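Local coordinates for disulfide isomerase DsbG N-terminal domain-containing protein (PDB 3TDG) that probably acts as a periplasmic thiol-disulfide oxidoreductase of the DsbG type, a dimeric reductase with a thioredoxin-fold domain, at residues A[32-38]-A[80-86]; A[70-74]-A[114-119]. All blocks are in the same frame, centred on the assembly; numbering follows the deposited sequence.

Contact 1: residues A[32-38]-A[80-86]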
loop_
_atom_site.group_PDB
_atom_site.type_symbol
_atom_site.label_atom_id
_atom_site.label_comp_id
_atom_site.label_asym_id
_atom_site.label_seq_id
_atom_site.Cartn_x
_atom_site.Cartn_y
_atom_site.Cartn_z
ATOM N N GLN A 32 34.899 -6.314 0.215
ATOM C CA GLN A 32 35.242 -5.497 1.370
ATOM C C GLN A 32 34.725 -6.057 2.672
ATOM O O GLN A 32 33.549 -6.039 2.950
ATOM C CB GLN A 32 34.724 -4.096 1.202
ATOM C CG GLN A 32 35.254 -3.123 2.177
ATOM C CD GLN A 32 36.320 -2.243 1.581
ATOM O OE1 GLN A 32 36.033 -1.319 0.826
ATOM N NE2 GLN A 32 37.569 -2.532 1.905
ATOM N N ASP A 33 35.627 -6.535 3.492
ATOM C CA ASP A 33 35.232 -7.083 4.746
ATOM C C ASP A 33 34.695 -6.022 5.655
ATOM O O ASP A 33 33.854 -6.297 6.474
ATOM C CB ASP A 33 36.402 -7.781 5.402
ATOM C CG ASP A 33 36.874 -8.955 4.607
ATOM O OD1 ASP A 33 36.040 -9.820 4.301
ATOM O OD2 ASP A 33 38.079 -9.010 4.278
ATOM N N ASN A 34 35.179 -4.810 5.529
ATOM C CA ASN A 34 34.724 -3.813 6.454
ATOM C C ASN A 34 33.252 -3.467 6.328
ATOM O O ASN A 34 32.571 -3.322 7.312
ATOM C CB ASN A 34 35.558 -2.567 6.395
ATOM C CG ASN A 34 35.383 -1.734 7.605
ATOM O OD1 ASN A 34 35.481 -2.216 8.712
ATOM N ND2 ASN A 34 35.097 -0.478 7.413
ATOM N N LEU A 35 32.771 -3.327 5.110
ATOM C CA LEU A 35 31.382 -3.000 4.920
ATOM C C LEU A 35 30.504 -4.120 5.420
ATOM O O LEU A 35 29.556 -3.883 6.102
ATOM C CB LEU A 35 31.078 -2.623 3.474
ATOM C CG LEU A 35 30.547 -3.627 2.475
ATOM C CD1 LEU A 35 29.118 -3.846 2.650
ATOM C CD2 LEU A 35 30.795 -3.124 1.115
ATOM N N VAL A 36 30.863 -5.337 5.090
ATOM C CA VAL A 36 30.140 -6.505 5.538
ATOM C C VAL A 36 30.075 -6.533 7.043
ATOM O O VAL A 36 29.088 -6.850 7.617
ATOM C CB VAL A 36 30.792 -7.800 5.046
ATOM C CG1 VAL A 36 30.138 -8.962 5.652
ATOM C CG2 VAL A 36 30.684 -7.910 3.581
ATOM N N SER A 37 31.160 -6.178 7.676
ATOM C CA SER A 37 31.222 -6.251 9.098
ATOM C C SER A 37 30.471 -5.106 9.754
ATOM O O SER A 37 29.844 -5.279 10.759
ATOM C CB SER A 37 32.674 -6.335 9.527
ATOM O OG SER A 37 32.939 -5.493 10.593
ATOM N N VAL A 38 30.502 -3.948 9.138
ATOM C CA VAL A 38 29.751 -2.843 9.650
ATOM C C VAL A 38 28.260 -3.149 9.608
ATOM O O VAL A 38 27.551 -2.860 10.524
ATOM C CB VAL A 38 30.063 -1.565 8.911
ATOM C CG1 VAL A 38 29.192 -0.494 9.369
ATOM C CG2 VAL A 38 31.477 -1.186 9.106
ATOM N N SER A 80 31.723 4.151 1.076
ATOM C CA SER A 80 33.048 4.786 1.109
ATOM C C SER A 80 34.175 3.775 0.835
ATOM O O SER A 80 33.962 2.554 0.909
ATOM C CB SER A 80 33.284 5.522 2.431
ATOM O OG SER A 80 33.242 4.630 3.531
ATOM N N LYS A 81 35.357 4.303 0.505
ATOM C CA LYS A 81 36.565 3.509 0.238
ATOM C C LYS A 81 36.931 2.554 1.363
ATOM O O LYS A 81 37.277 1.395 1.118
ATOM C CB LYS A 81 37.762 4.440 -0.021
ATOM C CG LYS A 81 37.963 4.829 -1.471
ATOM C CD LYS A 81 39.331 5.492 -1.659
ATOM C CE LYS A 81 39.667 5.704 -3.135
ATOM N NZ LYS A 81 40.015 4.419 -3.834
ATOM N N ASP A 82 36.878 3.040 2.600
ATOM C CA ASP A 82 37.210 2.189 3.736
ATOM C C ASP A 82 36.051 1.259 4.165
ATOM O O ASP A 82 36.217 0.445 5.062
ATOM C CB ASP A 82 37.724 3.036 4.907
ATOM C CG ASP A 82 36.701 4.037 5.403
ATOM O OD1 ASP A 82 37.043 4.787 6.341
ATOM O OD2 ASP A 82 35.554 4.076 4.886
ATOM N N GLY A 83 34.895 1.366 3.506
ATOM C CA GLY A 83 33.731 0.529 3.820
ATOM C C GLY A 83 33.017 0.895 5.111
ATOM O O GLY A 83 32.191 0.122 5.603
ATOM N N ASN A 84 33.315 2.081 5.647
ATOM C CA ASN A 84 32.779 2.531 6.926
ATOM C C ASN A 84 31.513 3.376 6.858
ATOM O O ASN A 84 30.910 3.662 7.887
ATOM C CB ASN A 84 33.851 3.282 7.718
ATOM C CG ASN A 84 34.847 2.341 8.368
ATOM O OD1 ASN A 84 34.471 1.302 8.918
ATOM N ND2 ASN A 84 36.119 2.697 8.310
ATOM N N LEU A 85 31.141 3.810 5.654
ATOM C CA LEU A 85 29.910 4.570 5.441
ATOM C C LEU A 85 29.128 3.913 4.302
ATOM O O LEU A 85 29.668 3.615 3.238
ATOM C CB LEU A 85 30.218 6.045 5.137
ATOM C CG LEU A 85 29.067 6.975 4.710
ATOM C CD1 LEU A 85 28.033 7.171 5.825
ATOM C CD2 LEU A 85 29.629 8.305 4.248
ATOM N N ILE A 86 27.852 3.651 4.554
ATOM C CA ILE A 86 27.043 2.854 3.665
ATOM C C ILE A 86 25.693 3.546 3.581
ATOM O O ILE A 86 25.018 3.738 4.602
ATOM C CB ILE A 86 26.892 1.408 4.215
ATOM C CG1 ILE A 86 28.228 0.657 4.151
ATOM C CG2 ILE A 86 25.819 0.632 3.454
ATOM C CD1 ILE A 86 28.519 -0.252 5.325
HETATM O O HOH W 1 34.975 -0.368 11.132
#

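Contact 2: residues A[70-74]-A[114-119]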
loop_
_atom_site.group_PDB
_atom_site.type_symbol
_atom_site.label_atom_id
_atom_site.label_comp_id
_atom_site.label_asym_id
_atom_site.label_seq_id
_atom_site.Cartn_x
_atom_site.Cartn_y
_atom_site.Cartn_z
ATOM N N ASP A 70 18.696 -13.146 4.095
ATOM C CA ASP A 70 17.377 -13.656 4.489
ATOM C C ASP A 70 16.373 -13.628 3.330
ATOM O O ASP A 70 15.769 -14.650 3.007
ATOM C CB ASP A 70 16.817 -12.889 5.701
ATOM C CG ASP A 70 17.755 -12.930 6.918
ATOM O OD1 ASP A 70 17.795 -11.949 7.692
ATOM O OD2 ASP A 70 18.453 -13.941 7.100
ATOM N N THR A 71 16.208 -12.462 2.706
ATOM C CA THR A 71 15.224 -12.274 1.646
ATOM C C THR A 71 15.771 -12.614 0.260
ATOM O O THR A 71 14.998 -12.804 -0.682
ATOM C CB THR A 71 14.750 -10.818 1.617
ATOM O OG1 THR A 71 15.882 -9.967 1.381
ATOM C CG2 THR A 71 14.038 -10.422 2.952
ATOM N N LYS A 72 17.100 -12.677 0.147
ATOM C CA LYS A 72 17.816 -12.798 -1.137
ATOM C C LYS A 72 17.623 -11.570 -2.060
ATOM O O LYS A 72 18.082 -11.582 -3.202
ATOM C CB LYS A 72 17.478 -14.111 -1.887
ATOM C CG LYS A 72 17.528 -15.389 -1.038
ATOM C CD LYS A 72 18.920 -15.630 -0.505
ATOM C CE LYS A 72 18.938 -16.839 0.410
ATOM N NZ LYS A 72 20.208 -16.825 1.172
ATOM N N TYR A 73 16.974 -10.516 -1.553
ATOM C CA TYR A 73 16.849 -9.253 -2.284
ATOM C C TYR A 73 18.222 -8.651 -2.563
ATOM O O TYR A 73 19.129 -8.729 -1.722
ATOM C CB TYR A 73 15.971 -8.249 -1.525
ATOM C CG TYR A 73 14.516 -8.662 -1.436
ATOM C CD1 TYR A 73 13.941 -9.471 -2.417
ATOM C CD2 TYR A 73 13.705 -8.219 -0.391
ATOM C CE1 TYR A 73 12.608 -9.842 -2.354
ATOM C CE2 TYR A 73 12.359 -8.592 -0.320
ATOM C CZ TYR A 73 11.828 -9.409 -1.302
ATOM O OH TYR A 73 10.508 -9.794 -1.268
ATOM N N ASN A 74 18.380 -8.105 -3.770
ATOM C CA ASN A 74 19.587 -7.388 -4.141
ATOM C C ASN A 74 19.391 -5.930 -3.780
ATOM O O ASN A 74 18.388 -5.326 -4.159
ATOM C CB ASN A 74 19.880 -7.511 -5.632
ATOM C CG ASN A 74 20.338 -8.903 -6.036
ATOM O OD1 ASN A 74 20.088 -9.903 -5.346
ATOM N ND2 ASN A 74 20.997 -8.974 -7.178
ATOM N N LEU A 114 14.954 -8.287 -10.533
ATOM C CA LEU A 114 15.394 -9.473 -9.788
ATOM C C LEU A 114 14.599 -9.685 -8.492
ATOM O O LEU A 114 14.215 -10.812 -8.190
ATOM C CB LEU A 114 16.902 -9.407 -9.497
ATOM C CG LEU A 114 17.807 -9.538 -10.732
ATOM C CD1 LEU A 114 19.233 -9.100 -10.414
ATOM C CD2 LEU A 114 17.792 -10.975 -11.319
ATOM N N ASN A 115 14.349 -8.605 -7.747
ATOM C CA ASN A 115 13.645 -8.687 -6.459
ATOM C C ASN A 115 12.157 -8.994 -6.648
ATOM O O ASN A 115 11.572 -9.707 -5.833
ATOM C CB ASN A 115 13.794 -7.403 -5.627
ATOM C CG ASN A 115 15.232 -7.130 -5.201
ATOM O OD1 ASN A 115 16.088 -7.991 -5.304
ATOM N ND2 ASN A 115 15.502 -5.894 -4.749
ATOM N N ALA A 116 11.555 -8.438 -7.701
ATOM C CA ALA A 116 10.175 -8.773 -8.058
ATOM C C ALA A 116 10.014 -10.280 -8.323
ATOM O O ALA A 116 9.055 -10.891 -7.850
ATOM C CB ALA A 116 9.686 -7.938 -9.263
ATOM N N THR A 117 10.956 -10.872 -9.059
ATOM C CA THR A 117 10.967 -12.325 -9.316
ATOM C C THR A 117 11.182 -13.147 -8.034
ATOM O O THR A 117 10.520 -14.174 -7.826
ATOM C CB THR A 117 12.076 -12.718 -10.315
ATOM O OG1 THR A 117 11.875 -12.004 -11.535
ATOM C CG2 THR A 117 12.048 -14.215 -10.619
ATOM N N GLN A 118 12.130 -12.702 -7.204
ATOM C CA GLN A 118 12.435 -13.375 -5.944
ATOM C C GLN A 118 11.192 -13.389 -5.039
ATOM O O GLN A 118 10.846 -14.424 -4.471
ATOM C CB GLN A 118 13.634 -12.706 -5.250
ATOM C CG GLN A 118 13.954 -13.270 -3.866
ATOM C CD GLN A 118 14.271 -14.761 -3.909
ATOM O OE1 GLN A 118 15.040 -15.220 -4.754
ATOM N NE2 GLN A 118 13.681 -15.522 -2.985
ATOM N N GLN A 119 10.517 -12.244 -4.939
ATOM C CA GLN A 119 9.315 -12.107 -4.132
ATOM C C GLN A 119 8.210 -13.005 -4.666
ATOM O O GLN A 119 7.455 -13.604 -3.901
ATOM C CB GLN A 119 8.850 -10.654 -4.147
ATOM C CG GLN A 119 7.601 -10.340 -3.321
ATOM C CD GLN A 119 7.219 -8.870 -3.400
ATOM O OE1 GLN A 119 7.116 -8.181 -2.386
ATOM N NE2 GLN A 119 7.027 -8.376 -4.615
HETATM O O HOH W 2 12.437 -13.654 -0.598
HETATM O O HOH W 3 9.229 -8.105 0.195
#

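Contact 1: residues A[32-38]-A[80-86]
Leu35 and Gly83 bring two backbones unusually close, with CA atoms 4.4 Å apart. Gly83 has no side chain and a positive phi, a conformation glycine readily adopts, and its O receives a CA-H...O contact from Leu35 CA at 3.3 Å. Beside this approach, the side-chain nitrogen of Asn34 faces two acceptors. Its CG lies anti to the backbone N (chi1 -162°), which carries the amide over the turn, and ND2 donates to Asp82 O at 2.8 Å, tilted from the carbonyl plane. ND2 also points at Asn84 OD1; that bond is modelled implausibly short, so its length is doubtful. The two amides stand nearly perpendicular, and one water bridges their OD1 atoms. Asp82 braces Asn84: OD1 accepts from Asn84 ND2 at 3.0 Å, while OD2 takes both Ser80 OG (2.7 Å) and Asn84 N, the latter making an Asx turn. On the apolar side, Ile86 CD1 touches Leu35 CB (3.9 Å) and Val38 CG1 (4.1 Å). Ile86 pairs with a strand of the second subunit, continuing the sheet. The arrangement is that of a helix laid against a beta hairpin, whose connection 80-84 includes the type I turn from Ser80 to Gly83 and links antiparallel strands 74-79 and 85-88.

Contact 2: residues A[70-74]-A[114-119]
The loop 70-74 comes up against the side of helix 98-129 with Tyr73 and Asn115 nearest in backbone, their CA atoms 5.3 Å apart, just where strand 74-79 begins. Asn115 makes the polar link. Its amide grips both backbone polar groups of Asn74: OD1 accepts from Asn74 N at 2.8 Å, and ND2 donates to Asn74 O at 3.0 Å along a nearly straight line (172°), with that oxygen almost in the amide plane. With chi1 at -64°, CG lies anti to the carbonyl carbon and the amide is set toward the loop; the two bonds together fix its rotation. A side-chain amide thus pairs with one residue's N-H and C=O much as a neighbouring strand would. The helix so fastened is the long one running from the N-terminal domain toward the thioredoxin-fold domain, an arrangement resembling the linker helices of DsbC and DsbG. Tyr73 lies across the following turn of helix 98-129, its ring plane 47° from the Asn115 amide. CD1 rests 3.8 Å from Asn115 CB, and further out OH comes within 3.4 Å of Gln119 CB and binds a water. Thr71 CB sits over one ring face toward the rim, and Thr71 OG1 accepts from Tyr73 N, an ST turn that shapes the loop. Gln118 CG lies 3.4 Å from Thr71 O, and a bend in the chain beyond it brings CD to 3.8 Å from Lys72 CB; a water bridges Gln118 NE2 and Thr71 O. The ammonium of Lys72 turns off to Pro69 O.

In the fold
Contacts 1 and 2 have centres 23 Å apart and nearest atoms about 12 Å apart, so they do not touch, yet strand 74-79 ties them together: it begins within 70-74 and runs on to the turn at 80-86. Along the chain the segments alternate, 32-38, 70-74, 80-86, 114-119, so the two contacts interlock in sequence. All four belong to the DsbG-type N-terminal region. Contact 1 sets helix 33-43 against the hairpin at the sheet margin, where the second subunit continues the sheet. Contact 2 anchors the opposite end of that strand to helix 98-129. Contact 1 thus lies beside the subunit interface, and contact 2 on the helix that probably links the two domains.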